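Local coordinates for HTH-type transcriptional repressor MdtR (Bacillus subtilis, PDB 1S3J), which is a homodimeric MarR-family repressor that binds the mdtRP promoter region and represses this multidrug resistance operon, at residues S51-E56 with V92-L97; Q20-E25 with K113-R118; Q77-A82 with T98-I103. All coordinates share one frame; numbering follows the deposited sequence.

Contact 1 (S51-E56 with V92-L97); sequences SLKVSE and VIDLSL
Leu52 and Leu95 pair as antiparallel neighbours, their backbones joined by two hydrogen bonds, Leu95 N to Leu52 O at 2.8 Å and Leu52 N to Leu95 O at 3.3 Å. Both leucines sit on the buried face of the sheet, where Ser45 and Leu46 of helix 37-49 and Ile57 of helix 54-61 pack against them. A third backbone bond, from Val54 N to Ile93 O (3.1 Å), carries the pairing on into the first turn of the helix. There Val54 and Ile93 lie alongside each other, with CG2 of Val54 4.0 Å from CB of Ile93. The contact lies within the winged helix-turn-helix of the MarR family: strand 51-53 is an edge strand of a three-stranded antiparallel sheet, strand 93-97 is its middle strand, and the predicted DNA-binding motif begins at Val54. The side of Ser51 and Asp94 is more polar and more loosely packed. With chi1 at -176°, Ser51 OG lies beside its own carbonyl carbon and makes a weak bond to Leu95 O. At the strand end Lys53 and Asp94 run side by side, meeting through Lys53 CG and Asp94 OD1 at 3.7 Å. Lys53 NZ ends 6.6 Å from Asp94 OD1, which takes a hydrogen bond from Asn86. Lys53 N, at the N-cap position, gives its hydrogen to the anti lone pair of Glu56 OE1 at 2.8 Å.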
loop_
_atom_site.group_PDB
_atom_site.type_symbol
_atom_site.label_atom_id
_atom_site.label_comp_id
_atom_site.label_asym_id
_atom_site.label_seq_id
_atom_site.Cartn_x
_atom_site.Cartn_y
_atom_site.Cartn_z
ATOM N N SER A 51 14.106 -21.327 -7.598
ATOM C CA SER A 51 14.358 -21.773 -6.244
ATOM C C SER A 51 15.026 -20.666 -5.439
ATOM O O SER A 51 15.849 -19.916 -5.970
ATOM C CB SER A 51 15.270 -22.999 -6.277
ATOM O OG SER A 51 15.455 -23.514 -4.979
ATOM N N LEU A 52 14.672 -20.565 -4.160
ATOM C CA LEU A 52 15.358 -19.660 -3.238
ATOM C C LEU A 52 15.519 -20.296 -1.866
ATOM O O LEU A 52 14.674 -21.058 -1.431
ATOM C CB LEU A 52 14.586 -18.350 -3.097
ATOM C CG LEU A 52 14.524 -17.446 -4.337
ATOM C CD1 LEU A 52 13.574 -16.282 -4.124
ATOM C CD2 LEU A 52 15.908 -16.931 -4.714
ATOM N N LYS A 53 16.608 -19.964 -1.183
ATOM C CA LYS A 53 16.785 -20.349 0.200
ATOM C C LYS A 53 15.761 -19.602 1.066
ATOM O O LYS A 53 15.264 -18.544 0.672
ATOM C CB LYS A 53 18.212 -20.045 0.666
ATOM C CG LYS A 53 19.321 -20.677 -0.204
ATOM C CD LYS A 53 20.645 -19.987 0.097
ATOM C CE LYS A 53 21.832 -20.786 -0.356
ATOM N NZ LYS A 53 23.050 -19.910 -0.332
ATOM N N VAL A 54 15.424 -20.170 2.218
ATOM C CA VAL A 54 14.556 -19.495 3.170
ATOM C C VAL A 54 15.194 -18.180 3.602
ATOM O O VAL A 54 14.497 -17.177 3.734
ATOM C CB VAL A 54 14.267 -20.341 4.428
ATOM C CG1 VAL A 54 13.646 -19.463 5.531
ATOM C CG2 VAL A 54 13.341 -21.458 4.087
ATOM N N SER A 55 16.507 -18.191 3.806
ATOM C CA SER A 55 17.239 -16.987 4.221
ATOM C C SER A 55 17.252 -15.885 3.158
ATOM O O SER A 55 17.413 -14.698 3.487
ATOM C CB SER A 55 18.686 -17.339 4.612
ATOM O OG SER A 55 19.484 -17.610 3.484
ATOM N N GLU A 56 17.110 -16.273 1.892
ATOM C CA GLU A 56 17.083 -15.317 0.798
ATOM C C GLU A 56 15.749 -14.578 0.786
ATOM O O GLU A 56 15.713 -13.364 0.670
ATOM C CB GLU A 56 17.316 -16.006 -0.556
ATOM C CG GLU A 56 18.761 -16.432 -0.800
ATOM C CD GLU A 56 18.948 -17.124 -2.142
ATOM O OE1 GLU A 56 18.204 -18.087 -2.452
ATOM O OE2 GLU A 56 19.838 -16.694 -2.901
ATOM N N VAL A 92 20.385 -26.276 5.004
ATOM C CA VAL A 92 19.600 -25.120 4.589
ATOM C C VAL A 92 18.486 -25.558 3.632
ATOM O O VAL A 92 18.650 -26.488 2.832
ATOM C CB VAL A 92 20.449 -23.891 4.067
ATOM C CG1 VAL A 92 21.895 -23.913 4.595
ATOM C CG2 VAL A 92 20.433 -23.766 2.574
ATOM N N ILE A 93 17.344 -24.879 3.754
ATOM C CA ILE A 93 16.104 -25.274 3.090
ATOM C C ILE A 93 15.906 -24.419 1.832
ATOM O O ILE A 93 15.965 -23.200 1.904
ATOM C CB ILE A 93 14.919 -25.084 4.079
ATOM C CG1 ILE A 93 15.166 -25.844 5.402
ATOM C CG2 ILE A 93 13.607 -25.464 3.442
ATOM C CD1 ILE A 93 15.434 -27.332 5.269
ATOM N N ASP A 94 15.710 -25.061 0.677
ATOM C CA ASP A 94 15.234 -24.369 -0.531
ATOM C C ASP A 94 13.732 -24.482 -0.645
ATOM O O ASP A 94 13.167 -25.549 -0.379
ATOM C CB ASP A 94 15.785 -24.977 -1.808
ATOM C CG ASP A 94 17.270 -24.834 -1.941
ATOM O OD1 ASP A 94 17.854 -23.911 -1.334
ATOM O OD2 ASP A 94 17.930 -25.615 -2.661
ATOM N N LEU A 95 13.098 -23.399 -1.092
ATOM C CA LEU A 95 11.707 -23.439 -1.524
ATOM C C LEU A 95 11.577 -23.459 -3.045
ATOM O O LEU A 95 12.411 -22.918 -3.752
ATOM C CB LEU A 95 10.934 -22.241 -0.964
ATOM C CG LEU A 95 10.959 -22.123 0.558
ATOM C CD1 LEU A 95 10.250 -20.865 1.028
ATOM C CD2 LEU A 95 10.350 -23.372 1.183
ATOM N N SER A 96 10.501 -24.061 -3.532
ATOM C CA SER A 96 10.147 -23.983 -4.939
ATOM C C SER A 96 8.643 -24.138 -5.133
ATOM O O SER A 96 7.921 -24.585 -4.226
ATOM C CB SER A 96 10.929 -25.033 -5.740
ATOM O OG SER A 96 10.735 -26.324 -5.182
ATOM N N LEU A 97 8.144 -23.753 -6.302
ATOM C CA LEU A 97 6.709 -23.945 -6.596
ATOM C C LEU A 97 6.398 -25.378 -6.931
ATOM O O LEU A 97 7.169 -26.028 -7.608
ATOM C CB LEU A 97 6.275 -23.095 -7.782
ATOM C CG LEU A 97 6.471 -21.592 -7.660
ATOM C CD1 LEU A 97 6.200 -20.971 -8.999
ATOM C CD2 LEU A 97 5.540 -21.029 -6.594
#

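Contact 2 (Q20-E25 with K113-R118); sequences QKIQPE and KAIMAR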
loop_
_atom_site.group_PDB
_atom_site.type_symbol
_atom_site.label_atom_id
_atom_site.label_comp_id
_atom_site.label_asym_id
_atom_site.label_seq_id
_atom_site.Cartn_x
_atom_site.Cartn_y
_atom_site.Cartn_z
ATOM N N GLN A 20 -7.647 3.673 -2.671
ATOM C CA GLN A 20 -8.870 3.340 -1.940
ATOM C C GLN A 20 -9.869 2.523 -2.747
ATOM O O GLN A 20 -10.642 1.759 -2.192
ATOM C CB GLN A 20 -9.566 4.609 -1.461
ATOM C CG GLN A 20 -8.859 5.326 -0.315
ATOM C CD GLN A 20 -9.360 6.771 -0.161
ATOM O OE1 GLN A 20 -9.432 7.524 -1.140
ATOM N NE2 GLN A 20 -9.730 7.141 1.057
ATOM N N LYS A 21 -9.873 2.712 -4.062
ATOM C CA LYS A 21 -10.781 1.995 -4.958
ATOM C C LYS A 21 -10.238 0.639 -5.418
ATOM O O LYS A 21 -11.011 -0.290 -5.673
ATOM C CB LYS A 21 -11.047 2.857 -6.188
ATOM C CG LYS A 21 -12.503 2.987 -6.566
ATOM C CD LYS A 21 -12.652 3.893 -7.803
ATOM C CE LYS A 21 -12.498 5.402 -7.496
ATOM N NZ LYS A 21 -13.635 5.964 -6.704
ATOM N N ILE A 22 -8.918 0.532 -5.558
ATOM C CA ILE A 22 -8.305 -0.644 -6.173
ATOM C C ILE A 22 -7.802 -1.609 -5.116
ATOM O O ILE A 22 -7.884 -2.818 -5.308
ATOM C CB ILE A 22 -7.165 -0.247 -7.145
ATOM C CG1 ILE A 22 -7.735 0.333 -8.437
ATOM C CG2 ILE A 22 -6.294 -1.452 -7.526
ATOM C CD1 ILE A 22 -6.742 1.205 -9.212
ATOM N N GLN A 23 -7.297 -1.083 -4.007
ATOM C CA GLN A 23 -6.790 -1.921 -2.920
ATOM C C GLN A 23 -7.821 -2.910 -2.380
ATOM O O GLN A 23 -7.536 -4.105 -2.368
ATOM C CB GLN A 23 -6.192 -1.091 -1.782
ATOM C CG GLN A 23 -5.388 -1.908 -0.798
ATOM C CD GLN A 23 -5.963 -1.893 0.613
ATOM O OE1 GLN A 23 -7.195 -1.937 0.808
ATOM N NE2 GLN A 23 -5.071 -1.836 1.606
ATOM N N PRO A 24 -9.002 -2.456 -1.954
ATOM C CA PRO A 24 -10.039 -3.395 -1.499
ATOM C C PRO A 24 -10.355 -4.474 -2.543
ATOM O O PRO A 24 -10.548 -5.633 -2.171
ATOM C CB PRO A 24 -11.262 -2.497 -1.269
ATOM C CG PRO A 24 -10.681 -1.158 -0.993
ATOM C CD PRO A 24 -9.461 -1.057 -1.869
ATOM N N GLU A 25 -10.385 -4.104 -3.823
ATOM C CA GLU A 25 -10.689 -5.067 -4.876
ATOM C C GLU A 25 -9.597 -6.127 -4.994
ATOM O O GLU A 25 -9.895 -7.303 -5.185
ATOM C CB GLU A 25 -10.894 -4.367 -6.220
ATOM C CG GLU A 25 -12.233 -4.648 -6.869
ATOM C CD GLU A 25 -12.416 -3.886 -8.169
ATOM O OE1 GLU A 25 -12.135 -2.665 -8.203
ATOM O OE2 GLU A 25 -12.848 -4.514 -9.158
ATOM N N LYS A 113 -4.679 -8.572 -12.806
ATOM C CA LYS A 113 -4.498 -7.945 -14.105
ATOM C C LYS A 113 -5.859 -7.460 -14.605
ATOM O O LYS A 113 -5.987 -6.328 -15.036
ATOM C CB LYS A 113 -3.857 -8.934 -15.095
ATOM C CG LYS A 113 -3.916 -8.527 -16.566
ATOM C CD LYS A 113 -3.342 -9.615 -17.495
ATOM C CE LYS A 113 -3.023 -9.050 -18.880
ATOM N NZ LYS A 113 -3.907 -7.891 -19.239
ATOM N N ALA A 114 -6.869 -8.319 -14.495
ATOM C CA ALA A 114 -8.205 -8.017 -14.950
ATOM C C ALA A 114 -8.791 -6.817 -14.223
ATOM O O ALA A 114 -9.487 -6.015 -14.836
ATOM C CB ALA A 114 -9.105 -9.238 -14.789
ATOM N N ILE A 115 -8.515 -6.685 -12.927
ATOM C CA ILE A 115 -8.933 -5.491 -12.175
ATOM C C ILE A 115 -8.256 -4.210 -12.693
ATOM O O ILE A 115 -8.914 -3.205 -12.948
ATOM C CB ILE A 115 -8.646 -5.665 -10.669
ATOM C CG1 ILE A 115 -9.719 -6.550 -10.036
ATOM C CG2 ILE A 115 -8.600 -4.310 -9.952
ATOM C CD1 ILE A 115 -9.365 -7.109 -8.663
HETATM N N MSE A 116 -6.944 -4.255 -12.850
HETATM C CA MSE A 116 -6.176 -3.096 -13.312
HETATM C C MSE A 116 -6.619 -2.668 -14.697
HETATM O O MSE A 116 -6.779 -1.489 -14.961
HETATM C CB MSE A 116 -4.671 -3.411 -13.338
HETATM C CG MSE A 116 -3.786 -2.196 -13.640
HETATM SE SE MSE A 116 -4.027 -0.722 -12.370
HETATM C CE MSE A 116 -4.269 -1.702 -10.764
ATOM N N ALA A 117 -6.840 -3.653 -15.566
ATOM C CA ALA A 117 -7.151 -3.412 -16.968
ATOM C C ALA A 117 -8.534 -2.800 -17.160
ATOM O O ALA A 117 -8.801 -2.249 -18.213
ATOM C CB ALA A 117 -7.027 -4.713 -17.789
ATOM N N ARG A 118 -9.411 -2.898 -16.163
ATOM C CA ARG A 118 -10.692 -2.193 -16.226
ATOM C C ARG A 118 -10.464 -0.697 -16.113
ATOM O O ARG A 118 -11.159 0.093 -16.742
ATOM C CB ARG A 118 -11.653 -2.647 -15.123
ATOM C CG ARG A 118 -12.339 -3.977 -15.418
ATOM C CD ARG A 118 -13.620 -4.254 -14.608
ATOM N NE ARG A 118 -13.858 -3.310 -13.512
ATOM C CZ ARG A 118 -13.354 -3.421 -12.275
ATOM N NH1 ARG A 118 -12.548 -4.428 -11.946
ATOM N NH2 ARG A 118 -13.651 -2.502 -11.357
#
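The apolar part of the contact is made by Ile22, Ile115 and Met116, a selenomethionine. Ile22 and Met116 cross at about a right angle, and the methyl CE of Met116 lies 3.8 Å from Ile22 CG2 and a little farther from CD1. Although CB of Met116 points away from helix 4-32, the bends at chi2 (58°) and chi3 bring CE back toward the isoleucine. Van der Waals packing continues along the glutamate, which Ile115 slides past in the opposite direction: Ile115 CD1 lies 3.5 Å from the backbone Glu25 O, and Ile115 CG1 passes 3.8 Å from Glu25 OE2. The ionic part is a salt bridge between Glu25 and Arg118. Both terminal nitrogens of Arg118, NH1 and NH2, converge on Glu25 OE2: NH1 comes from the syn side, somewhat out of the carboxylate plane, at 2.8 Å, and NH2 makes a weak bond at 3.1 Å. The carboxylate and guanidinium planes are turned 46° apart, so this is not a flat two-oxygen pairing. Glu25 OE1 is instead hydrogen-bonded to Tyr119 OH. Helices 4-32 and 99-120 run nearly antiparallel here, in the helical dimerisation region of the MarR fold, and Met116 also packs on Gln12 of the second subunit. With OE2 gripped by arginine and OE1 by tyrosine, the Glu25 carboxylate is fixed at both oxygens and probably stays ionised.

Contact 3 (Q77-A82 with T98-I103); sequences QKNLIA and TDEGDI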
loop_
_atom_site.group_PDB
_atom_site.type_symbol
_atom_site.label_atom_id
_atom_site.label_comp_id
_atom_site.label_asym_id
_atom_site.label_seq_id
_atom_site.Cartn_x
_atom_site.Cartn_y
_atom_site.Cartn_z
ATOM N N GLN A 77 1.195 -26.690 3.365
ATOM C CA GLN A 77 -0.056 -27.305 3.801
ATOM C C GLN A 77 -1.134 -27.255 2.708
ATOM O O GLN A 77 -1.988 -28.131 2.626
ATOM C CB GLN A 77 -0.559 -26.605 5.068
ATOM C CG GLN A 77 -1.819 -27.209 5.689
ATOM C CD GLN A 77 -3.117 -26.555 5.232
ATOM O OE1 GLN A 77 -4.152 -27.225 5.117
ATOM N NE2 GLN A 77 -3.074 -25.262 4.983
ATOM N N LYS A 78 -1.080 -26.214 1.882
ATOM C CA LYS A 78 -1.977 -26.060 0.742
ATOM C C LYS A 78 -1.359 -26.641 -0.522
ATOM O O LYS A 78 -1.983 -26.602 -1.580
ATOM C CB LYS A 78 -2.336 -24.578 0.552
ATOM C CG LYS A 78 -3.046 -24.001 1.762
ATOM C CD LYS A 78 -3.584 -22.591 1.530
ATOM C CE LYS A 78 -2.592 -21.527 2.011
ATOM N NZ LYS A 78 -3.159 -20.154 1.953
ATOM N N ASN A 79 -0.134 -27.168 -0.385
ATOM C CA ASN A 79 0.588 -27.911 -1.430
ATOM C C ASN A 79 0.944 -27.022 -2.623
ATOM O O ASN A 79 0.878 -27.439 -3.781
ATOM C CB ASN A 79 -0.209 -29.160 -1.868
ATOM C CG ASN A 79 0.487 -29.955 -2.987
ATOM O OD1 ASN A 79 1.700 -30.254 -2.928
ATOM N ND2 ASN A 79 -0.289 -30.295 -4.023
ATOM N N LEU A 80 1.350 -25.798 -2.319
ATOM C CA LEU A 80 1.646 -24.800 -3.331
ATOM C C LEU A 80 3.137 -24.618 -3.482
ATOM O O LEU A 80 3.603 -24.073 -4.478
ATOM C CB LEU A 80 1.020 -23.473 -2.930
ATOM C CG LEU A 80 -0.478 -23.500 -2.647
ATOM C CD1 LEU A 80 -0.968 -22.080 -2.292
ATOM C CD2 LEU A 80 -1.263 -24.080 -3.827
ATOM N N ILE A 81 3.876 -25.028 -2.460
ATOM C CA ILE A 81 5.319 -25.073 -2.510
ATOM C C ILE A 81 5.822 -26.397 -1.943
ATOM O O ILE A 81 5.090 -27.100 -1.244
ATOM C CB ILE A 81 5.934 -23.925 -1.693
ATOM C CG1 ILE A 81 5.675 -24.137 -0.206
ATOM C CG2 ILE A 81 5.416 -22.569 -2.186
ATOM C CD1 ILE A 81 6.513 -23.280 0.645
ATOM N N ALA A 82 7.086 -26.690 -2.221
ATOM C CA ALA A 82 7.790 -27.812 -1.609
ATOM C C ALA A 82 9.080 -27.299 -0.998
ATOM O O ALA A 82 9.679 -26.345 -1.506
ATOM C CB ALA A 82 8.076 -28.899 -2.649
ATOM N N THR A 98 5.249 -25.866 -6.474
ATOM C CA THR A 98 4.646 -27.073 -7.030
ATOM C C THR A 98 3.879 -26.675 -8.297
ATOM O O THR A 98 3.769 -25.473 -8.615
ATOM C CB THR A 98 3.679 -27.707 -6.030
ATOM O OG1 THR A 98 2.647 -26.771 -5.689
ATOM C CG2 THR A 98 4.361 -28.028 -4.688
ATOM N N ASP A 99 3.360 -27.678 -9.013
ATOM C CA ASP A 99 2.488 -27.464 -10.170
ATOM C C ASP A 99 1.285 -26.651 -9.714
ATOM O O ASP A 99 0.877 -25.715 -10.389
ATOM C CB ASP A 99 1.954 -28.790 -10.777
ATOM C CG ASP A 99 2.976 -29.532 -11.679
ATOM O OD1 ASP A 99 4.081 -29.006 -11.947
ATOM O OD2 ASP A 99 2.733 -30.669 -12.174
ATOM N N GLU A 100 0.721 -27.029 -8.567
ATOM C CA GLU A 100 -0.519 -26.430 -8.072
ATOM C C GLU A 100 -0.297 -24.991 -7.635
ATOM O O GLU A 100 -1.208 -24.171 -7.718
ATOM C CB GLU A 100 -1.108 -27.239 -6.910
ATOM C CG GLU A 100 -1.755 -28.549 -7.325
ATOM C CD GLU A 100 -0.853 -29.766 -7.111
ATOM O OE1 GLU A 100 -1.416 -30.872 -6.906
ATOM O OE2 GLU A 100 0.407 -29.633 -7.142
ATOM N N GLY A 101 0.919 -24.700 -7.179
ATOM C CA GLY A 101 1.295 -23.372 -6.738
ATOM C C GLY A 101 1.520 -22.428 -7.897
ATOM O O GLY A 101 1.176 -21.261 -7.804
ATOM N N ASP A 102 2.117 -22.938 -8.975
ATOM C CA ASP A 102 2.270 -22.195 -10.224
ATOM C C ASP A 102 0.894 -21.779 -10.741
ATOM O O ASP A 102 0.673 -20.628 -11.098
ATOM C CB ASP A 102 2.977 -23.068 -11.269
ATOM C CG ASP A 102 3.333 -22.310 -12.518
ATOM O OD1 ASP A 102 4.303 -21.517 -12.483
ATOM O OD2 ASP A 102 2.698 -22.448 -13.583
ATOM N N ILE A 103 -0.033 -22.721 -10.741
ATOM C CA ILE A 103 -1.396 -22.465 -11.183
ATOM C C ILE A 103 -2.081 -21.435 -10.273
ATOM O O ILE A 103 -2.822 -20.594 -10.745
ATOM C CB ILE A 103 -2.191 -23.785 -11.213
ATOM C CG1 ILE A 103 -1.658 -24.702 -12.320
ATOM C CG2 ILE A 103 -3.678 -23.532 -11.414
ATOM C CD1 ILE A 103 -1.995 -26.176 -12.102
#
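Asn79 ND2 lies over the face of the Glu100 carboxylate, 3.1 Å from Glu100 OE1 and 3.3 Å from Glu100 OE2, the amide and carboxylate planes 73° apart; on the amide's other branch Asn79 OD1 lies 3.9 Å from the methyl CG2 of Thr98. Asn79 closes the recognition helix of the winged helix-turn-helix with a Schellman motif, and Thr98 is the N-cap of helix 99-120, so the contact joins the end of one helix to the start of another. The chi1 of Thr98, 59°, places OG1 between its own N and carbonyl carbon, from where the hydroxyl serves two partners: it donates to Asn79 O at 2.7 Å, tilted from that carbonyl plane, and accepts the capping bond from Gly101 N. Thr98 CG2 rests against the backbone of Ile81, 3.5 Å from Ile81 C. Leu80 O receives Thr98 N in a nearly straight bond that reaches the oxygen from above the carbonyl plane. Leu80 itself is buried: its CB and CD2 lie along Gly101, and it packs on Leu75 of helix 65-77. Without a side chain, Gly101 lets the two backbones come close, the CA atoms of Leu80 and Gly101 being 3.7 Å apart. Gly101 CA directs a C-H at Leu80 O, with a carbon-to-oxygen distance of 3.3 Å and an angle of 160° at the hydrogen.

Contacts 1 and 3 belong to the DNA-binding lobe and touch each other: they share the sheet, where Ala82 N probably bonds to Ser96 O and Ile81 packs on Leu95. Contact 2 lies on the opposite side of the chain's centre from contact 1, nearest atoms about 17 Å apart, close to the second subunit. Helix 99-120 spans the two regions, beginning in contact 3 and passing through contact 2. Each contact has a buried part, Leu52 and Leu95, Ile115 and Met116, or Leu80, whereas Asn79, Glu100 and Arg118 are exposed. The chemistry differs: strand pairing in contact 1, helix capping and carbonyl bonds in contact 3, mostly side chains in contact 2.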